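Local coordinates for protein ethylbenzene dehydrogenase alpha-subunit (Aromatoleum aromaticum, PDB 2IVF) that is the molybdenum- and iron-sulfur-cluster-containing alpha-subunit of a molybdopterin oxidoreductase and binds two pterin guanine dinucleotide cofactors, at residues A[539-553]-A[587-600]. Residues are numbered along the deposited sequence; the frame is centred on the assembly and turned at random.
Sequences SAVGLVPPAMWLYYH and WTNDHIRPAPDKTP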
loop_
_atom_site.group_PDB
_atom_site.type_symbol
_atom_site.label_atom_id
_atom_site.label_comp_id
_atom_site.label_asym_id
_atom_site.label_seq_id
_atom_site.Cartn_x
_atom_site.Cartn_y
_atom_site.Cartn_z
ATOM N N SER A 539 31.140 -15.018 -2.800
ATOM C CA SER A 539 32.337 -14.231 -3.081
ATOM C C SER A 539 32.921 -14.470 -4.490
ATOM O O SER A 539 33.595 -13.585 -5.053
ATOM C CB SER A 539 33.381 -14.554 -2.011
ATOM O OG SER A 539 32.887 -14.142 -0.750
ATOM N N ALA A 540 32.709 -15.670 -5.038
ATOM C CA ALA A 540 33.146 -15.976 -6.394
ATOM C C ALA A 540 32.357 -15.147 -7.417
ATOM O O ALA A 540 32.857 -14.848 -8.490
ATOM C CB ALA A 540 32.988 -17.468 -6.689
ATOM N N VAL A 541 31.117 -14.794 -7.100
ATOM C CA VAL A 541 30.295 -14.050 -8.054
ATOM C C VAL A 541 30.217 -12.544 -7.768
ATOM O O VAL A 541 29.402 -11.848 -8.391
ATOM C CB VAL A 541 28.862 -14.653 -8.156
ATOM C CG1 VAL A 541 28.950 -16.200 -8.417
ATOM C CG2 VAL A 541 28.082 -14.361 -6.909
ATOM N N GLY A 542 31.015 -12.043 -6.812
ATOM C CA GLY A 542 31.127 -10.573 -6.556
ATOM C C GLY A 542 30.032 -9.932 -5.706
ATOM O O GLY A 542 29.849 -8.697 -5.725
ATOM N N LEU A 543 29.298 -10.769 -4.973
ATOM C CA LEU A 543 28.296 -10.294 -4.039
ATOM C C LEU A 543 29.017 -10.034 -2.730
ATOM O O LEU A 543 29.666 -10.932 -2.182
ATOM C CB LEU A 543 27.205 -11.324 -3.833
ATOM C CG LEU A 543 26.308 -11.513 -5.057
ATOM C CD1 LEU A 543 25.552 -12.820 -4.982
ATOM C CD2 LEU A 543 25.343 -10.334 -5.194
ATOM N N VAL A 544 28.902 -8.806 -2.243
ATOM C CA VAL A 544 29.785 -8.320 -1.179
ATOM C C VAL A 544 28.956 -7.604 -0.100
ATOM O O VAL A 544 27.912 -7.011 -0.401
ATOM C CB VAL A 544 30.906 -7.390 -1.777
ATOM C CG1 VAL A 544 31.608 -8.101 -2.921
ATOM C CG2 VAL A 544 30.293 -6.072 -2.278
ATOM N N PRO A 545 29.384 -7.698 1.172
ATOM C CA PRO A 545 28.712 -6.940 2.258
ATOM C C PRO A 545 28.708 -5.457 1.939
ATOM O O PRO A 545 29.780 -4.931 1.650
ATOM C CB PRO A 545 29.601 -7.205 3.490
ATOM C CG PRO A 545 30.891 -7.776 2.951
ATOM C CD PRO A 545 30.512 -8.493 1.680
ATOM N N PRO A 546 27.532 -4.806 1.899
ATOM C CA PRO A 546 27.433 -3.371 1.524
ATOM C C PRO A 546 28.052 -2.351 2.495
ATOM O O PRO A 546 28.500 -1.278 2.052
ATOM C CB PRO A 546 25.925 -3.169 1.341
ATOM C CG PRO A 546 25.318 -4.224 2.170
ATOM C CD PRO A 546 26.206 -5.391 2.143
ATOM N N ALA A 547 28.203 -2.694 3.778
ATOM C CA ALA A 547 28.922 -1.810 4.717
ATOM C C ALA A 547 30.346 -1.467 4.260
ATOM O O ALA A 547 30.879 -0.386 4.591
ATOM C CB ALA A 547 28.923 -2.405 6.163
ATOM N N MET A 548 30.999 -2.388 3.550
ATOM C CA MET A 548 32.415 -2.224 3.261
ATOM C C MET A 548 32.651 -1.075 2.303
ATOM O O MET A 548 33.444 -0.183 2.605
ATOM C CB MET A 548 33.056 -3.489 2.682
ATOM C CG MET A 548 32.996 -4.686 3.597
ATOM S SD MET A 548 33.618 -4.334 5.260
ATOM C CE MET A 548 33.475 -5.978 6.001
ATOM N N TRP A 549 31.988 -1.099 1.155
ATOM C CA TRP A 549 32.271 -0.101 0.133
ATOM C C TRP A 549 31.682 1.259 0.614
ATOM O O TRP A 549 32.286 2.291 0.393
ATOM C CB TRP A 549 31.741 -0.530 -1.246
ATOM C CG TRP A 549 30.315 -0.240 -1.472
ATOM C CD1 TRP A 549 29.248 -0.882 -0.961
ATOM C CD2 TRP A 549 29.813 0.799 -2.287
ATOM N NE1 TRP A 549 28.069 -0.282 -1.392
ATOM C CE2 TRP A 549 28.403 0.764 -2.203
ATOM C CE3 TRP A 549 30.431 1.791 -3.049
ATOM C CZ2 TRP A 549 27.596 1.644 -2.891
ATOM C CZ3 TRP A 549 29.633 2.683 -3.730
ATOM C CH2 TRP A 549 28.229 2.600 -3.655
ATOM N N LEU A 550 30.560 1.224 1.344
ATOM C CA LEU A 550 29.998 2.460 1.885
ATOM C C LEU A 550 30.965 3.111 2.842
ATOM O O LEU A 550 31.175 4.338 2.782
ATOM C CB LEU A 550 28.657 2.230 2.564
ATOM C CG LEU A 550 27.488 1.833 1.658
ATOM C CD1 LEU A 550 26.255 1.558 2.496
ATOM C CD2 LEU A 550 27.220 2.895 0.557
ATOM N N TYR A 551 31.606 2.284 3.674
ATOM C CA TYR A 551 32.608 2.749 4.643
ATOM C C TYR A 551 33.858 3.302 3.988
ATOM O O TYR A 551 34.333 4.348 4.375
ATOM C CB TYR A 551 33.048 1.583 5.568
ATOM C CG TYR A 551 34.041 1.923 6.666
ATOM C CD1 TYR A 551 33.611 2.427 7.892
ATOM C CD2 TYR A 551 35.422 1.662 6.517
ATOM C CE1 TYR A 551 34.545 2.714 8.930
ATOM C CE2 TYR A 551 36.305 1.925 7.528
ATOM C CZ TYR A 551 35.858 2.446 8.739
ATOM O OH TYR A 551 36.813 2.696 9.697
ATOM N N TYR A 552 34.385 2.575 3.013
ATOM C CA TYR A 552 35.641 2.906 2.360
ATOM C C TYR A 552 35.537 3.914 1.224
ATOM O O TYR A 552 36.484 4.609 0.948
ATOM C CB TYR A 552 36.260 1.619 1.815
ATOM C CG TYR A 552 36.900 0.805 2.898
ATOM C CD1 TYR A 552 37.969 1.321 3.616
ATOM C CD2 TYR A 552 36.432 -0.474 3.233
ATOM C CE1 TYR A 552 38.557 0.613 4.620
ATOM C CE2 TYR A 552 37.073 -1.232 4.246
ATOM C CZ TYR A 552 38.123 -0.675 4.927
ATOM O OH TYR A 552 38.781 -1.356 5.950
ATOM N N HIS A 553 34.375 4.017 0.586
ATOM C CA HIS A 553 34.259 4.817 -0.630
ATOM C C HIS A 553 33.191 5.886 -0.598
ATOM O O HIS A 553 33.240 6.815 -1.415
ATOM C CB HIS A 553 33.971 3.913 -1.835
ATOM C CG HIS A 553 35.074 2.959 -2.124
ATOM N ND1 HIS A 553 36.276 3.358 -2.654
ATOM C CD2 HIS A 553 35.179 1.632 -1.889
ATOM C CE1 HIS A 553 37.071 2.303 -2.752
ATOM N NE2 HIS A 553 36.414 1.241 -2.314
ATOM N N TRP A 587 37.321 -11.047 7.413
ATOM C CA TRP A 587 36.883 -10.473 6.150
ATOM C C TRP A 587 38.086 -10.412 5.256
ATOM O O TRP A 587 39.141 -10.007 5.708
ATOM C CB TRP A 587 36.273 -9.082 6.343
ATOM C CG TRP A 587 35.156 -9.129 7.358
ATOM C CD1 TRP A 587 35.269 -8.859 8.689
ATOM C CD2 TRP A 587 33.799 -9.558 7.151
ATOM N NE1 TRP A 587 34.071 -9.058 9.316
ATOM C CE2 TRP A 587 33.140 -9.461 8.393
ATOM C CE3 TRP A 587 33.059 -9.955 6.025
ATOM C CZ2 TRP A 587 31.798 -9.795 8.553
ATOM C CZ3 TRP A 587 31.728 -10.267 6.183
ATOM C CH2 TRP A 587 31.102 -10.174 7.437
ATOM N N THR A 588 37.895 -10.806 3.992
ATOM C CA THR A 588 38.957 -10.936 2.984
ATOM C C THR A 588 38.756 -9.921 1.864
ATOM O O THR A 588 37.795 -9.145 1.897
ATOM C CB THR A 588 38.920 -12.327 2.388
ATOM O OG1 THR A 588 37.713 -12.495 1.634
ATOM C CG2 THR A 588 39.002 -13.395 3.506
ATOM N N ASN A 589 39.650 -9.919 0.870
ATOM C CA ASN A 589 39.506 -9.001 -0.270
ATOM C C ASN A 589 38.336 -9.322 -1.179
ATOM O O ASN A 589 37.973 -8.498 -2.043
ATOM C CB ASN A 589 40.784 -8.930 -1.136
ATOM C CG ASN A 589 40.839 -7.616 -2.024
ATOM O OD1 ASN A 589 39.815 -7.169 -2.625
ATOM N ND2 ASN A 589 42.013 -7.003 -2.076
ATOM N N ASP A 590 37.753 -10.512 -1.051
ATOM C CA ASP A 590 36.544 -10.813 -1.838
ATOM C C ASP A 590 35.261 -10.300 -1.203
ATOM O O ASP A 590 34.197 -10.341 -1.829
ATOM C CB ASP A 590 36.441 -12.302 -2.151
ATOM C CG ASP A 590 37.490 -12.743 -3.157
ATOM O OD1 ASP A 590 38.131 -11.863 -3.785
ATOM O OD2 ASP A 590 37.663 -13.962 -3.329
ATOM N N HIS A 591 35.393 -9.836 0.035
ATOM C CA HIS A 591 34.349 -9.094 0.771
ATOM C C HIS A 591 34.523 -7.587 0.652
ATOM O O HIS A 591 33.582 -6.847 0.548
ATOM C CB HIS A 591 34.380 -9.441 2.275
ATOM C CG HIS A 591 34.153 -10.891 2.570
ATOM N ND1 HIS A 591 33.030 -11.562 2.138
ATOM C CD2 HIS A 591 34.908 -11.802 3.227
ATOM C CE1 HIS A 591 33.096 -12.822 2.541
ATOM N NE2 HIS A 591 34.238 -12.995 3.189
ATOM N N ILE A 592 35.751 -7.114 0.733
ATOM C CA ILE A 592 35.979 -5.677 0.761
ATOM C C ILE A 592 36.252 -5.140 -0.654
ATOM O O ILE A 592 37.364 -4.914 -1.026
ATOM C CB ILE A 592 37.101 -5.337 1.740
ATOM C CG1 ILE A 592 36.642 -5.738 3.150
ATOM C CG2 ILE A 592 37.422 -3.816 1.670
ATOM C CD1 ILE A 592 37.724 -5.965 4.134
ATOM N N ARG A 593 35.180 -4.944 -1.410
ATOM C CA ARG A 593 35.232 -4.511 -2.803
ATOM C C ARG A 593 34.191 -3.416 -3.004
ATOM O O ARG A 593 33.148 -3.436 -2.318
ATOM C CB ARG A 593 34.892 -5.668 -3.759
ATOM C CG ARG A 593 35.803 -6.859 -3.668
ATOM C CD ARG A 593 35.471 -7.934 -4.696
ATOM N NE ARG A 593 35.624 -7.476 -6.091
ATOM C CZ ARG A 593 34.959 -8.001 -7.129
ATOM N NH1 ARG A 593 34.116 -9.020 -6.954
ATOM N NH2 ARG A 593 35.133 -7.525 -8.352
ATOM N N PRO A 594 34.492 -2.430 -3.876
ATOM C CA PRO A 594 35.806 -2.269 -4.495
ATOM C C PRO A 594 36.900 -2.120 -3.457
ATOM O O PRO A 594 36.656 -1.579 -2.397
ATOM C CB PRO A 594 35.708 -0.952 -5.279
ATOM C CG PRO A 594 34.304 -0.571 -5.320
ATOM C CD PRO A 594 33.539 -1.391 -4.308
ATOM N N ALA A 595 38.096 -2.607 -3.764
ATOM C CA ALA A 595 39.190 -2.498 -2.830
ATOM C C ALA A 595 39.341 -1.000 -2.454
ATOM O O ALA A 595 39.073 -0.115 -3.283
ATOM C CB ALA A 595 40.474 -3.050 -3.454
ATOM N N PRO A 596 39.728 -0.706 -1.199
ATOM C CA PRO A 596 39.971 0.688 -0.770
ATOM C C PRO A 596 40.878 1.531 -1.649
ATOM O O PRO A 596 40.745 2.747 -1.655
ATOM C CB PRO A 596 40.558 0.502 0.628
ATOM C CG PRO A 596 39.774 -0.683 1.133
ATOM C CD PRO A 596 39.886 -1.628 -0.057
ATOM N N ASP A 597 41.789 0.923 -2.394
ATOM C CA ASP A 597 42.629 1.712 -3.278
ATOM C C ASP A 597 42.084 1.769 -4.706
ATOM O O ASP A 597 42.714 2.316 -5.583
ATOM C CB ASP A 597 44.083 1.220 -3.251
ATOM C CG ASP A 597 44.211 -0.264 -3.538
ATOM O OD1 ASP A 597 43.196 -0.939 -3.847
ATOM O OD2 ASP A 597 45.347 -0.753 -3.453
ATOM N N LYS A 598 40.913 1.201 -4.953
ATOM C CA LYS A 598 40.251 1.405 -6.225
ATOM C C LYS A 598 39.232 2.548 -6.048
ATOM O O LYS A 598 38.837 2.883 -4.919
ATOM C CB LYS A 598 39.516 0.120 -6.653
ATOM C CG LYS A 598 40.424 -1.108 -6.809
ATOM C CD LYS A 598 41.408 -0.946 -7.964
ATOM C CE LYS A 598 42.230 -2.218 -8.189
ATOM N NZ LYS A 598 43.202 -2.036 -9.291
ATOM N N THR A 599 38.791 3.115 -7.163
ATOM C CA THR A 599 37.766 4.153 -7.166
ATOM C C THR A 599 36.565 3.669 -7.949
ATOM O O THR A 599 36.688 3.346 -9.134
ATOM C CB THR A 599 38.244 5.396 -7.913
ATOM O OG1 THR A 599 39.583 5.681 -7.547
ATOM C CG2 THR A 599 37.365 6.573 -7.598
ATOM N N PRO A 600 35.397 3.641 -7.323
ATOM C CA PRO A 600 34.221 3.350 -8.136
ATOM C C PRO A 600 34.092 4.392 -9.252
ATOM O O PRO A 600 34.304 5.583 -8.990
ATOM C CB PRO A 600 33.054 3.481 -7.155
ATOM C CG PRO A 600 33.611 3.786 -5.854
ATOM C CD PRO A 600 35.076 3.920 -5.916
HETATM O O HOH W 1 31.894 -11.502 -0.979
HETATM O O HOH W 2 34.059 -10.832 -4.496
HETATM O O HOH W 3 35.930 -14.822 0.569
HETATM O O HOH W 4 31.149 -3.569 -0.168
#
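In this molybdopterin oxidoreductase, the C-terminal end of helix 546-553 is tied by His553 to Pro594 in the loop 587-600, which leads into strand 602-606. His553 NE2 donates to Pro594 O at 2.8 Å, the oxygen lying near the imidazole plane while the N-H comes in from above the carbonyl plane. Pro600 CD packs 3.5 Å from ND1 of the same ring. The preceding residue, Tyr552, has CG anti to its carbonyl carbon (chi1 -77°), which turns one face of the phenol ring to Pro596: CG of the proline sits over the ring centre, 3.7 Å from the centroid, in a CH-pi contact, with Tyr551 on the opposite face. Met548, bent at chi2 (-51°), sets CE over the five-membered ring of Trp587, 4.0 Å from its centroid, while Met548 CG packs 3.8 Å from Ile592 CG1. Two waters bridge the segments: one joins Pro545 O, Trp549 N and Arg593 O, the other Ser539 O, Asp590 O and Arg593 NH1. Arg593 also forms a salt bridge with Asp184. Around the contact, strand 543-544 pairs with strand 214-215, helix 574-583 packs on Tyr552 and Ile592, and helix 617-625 meets Trp549 and Pro600.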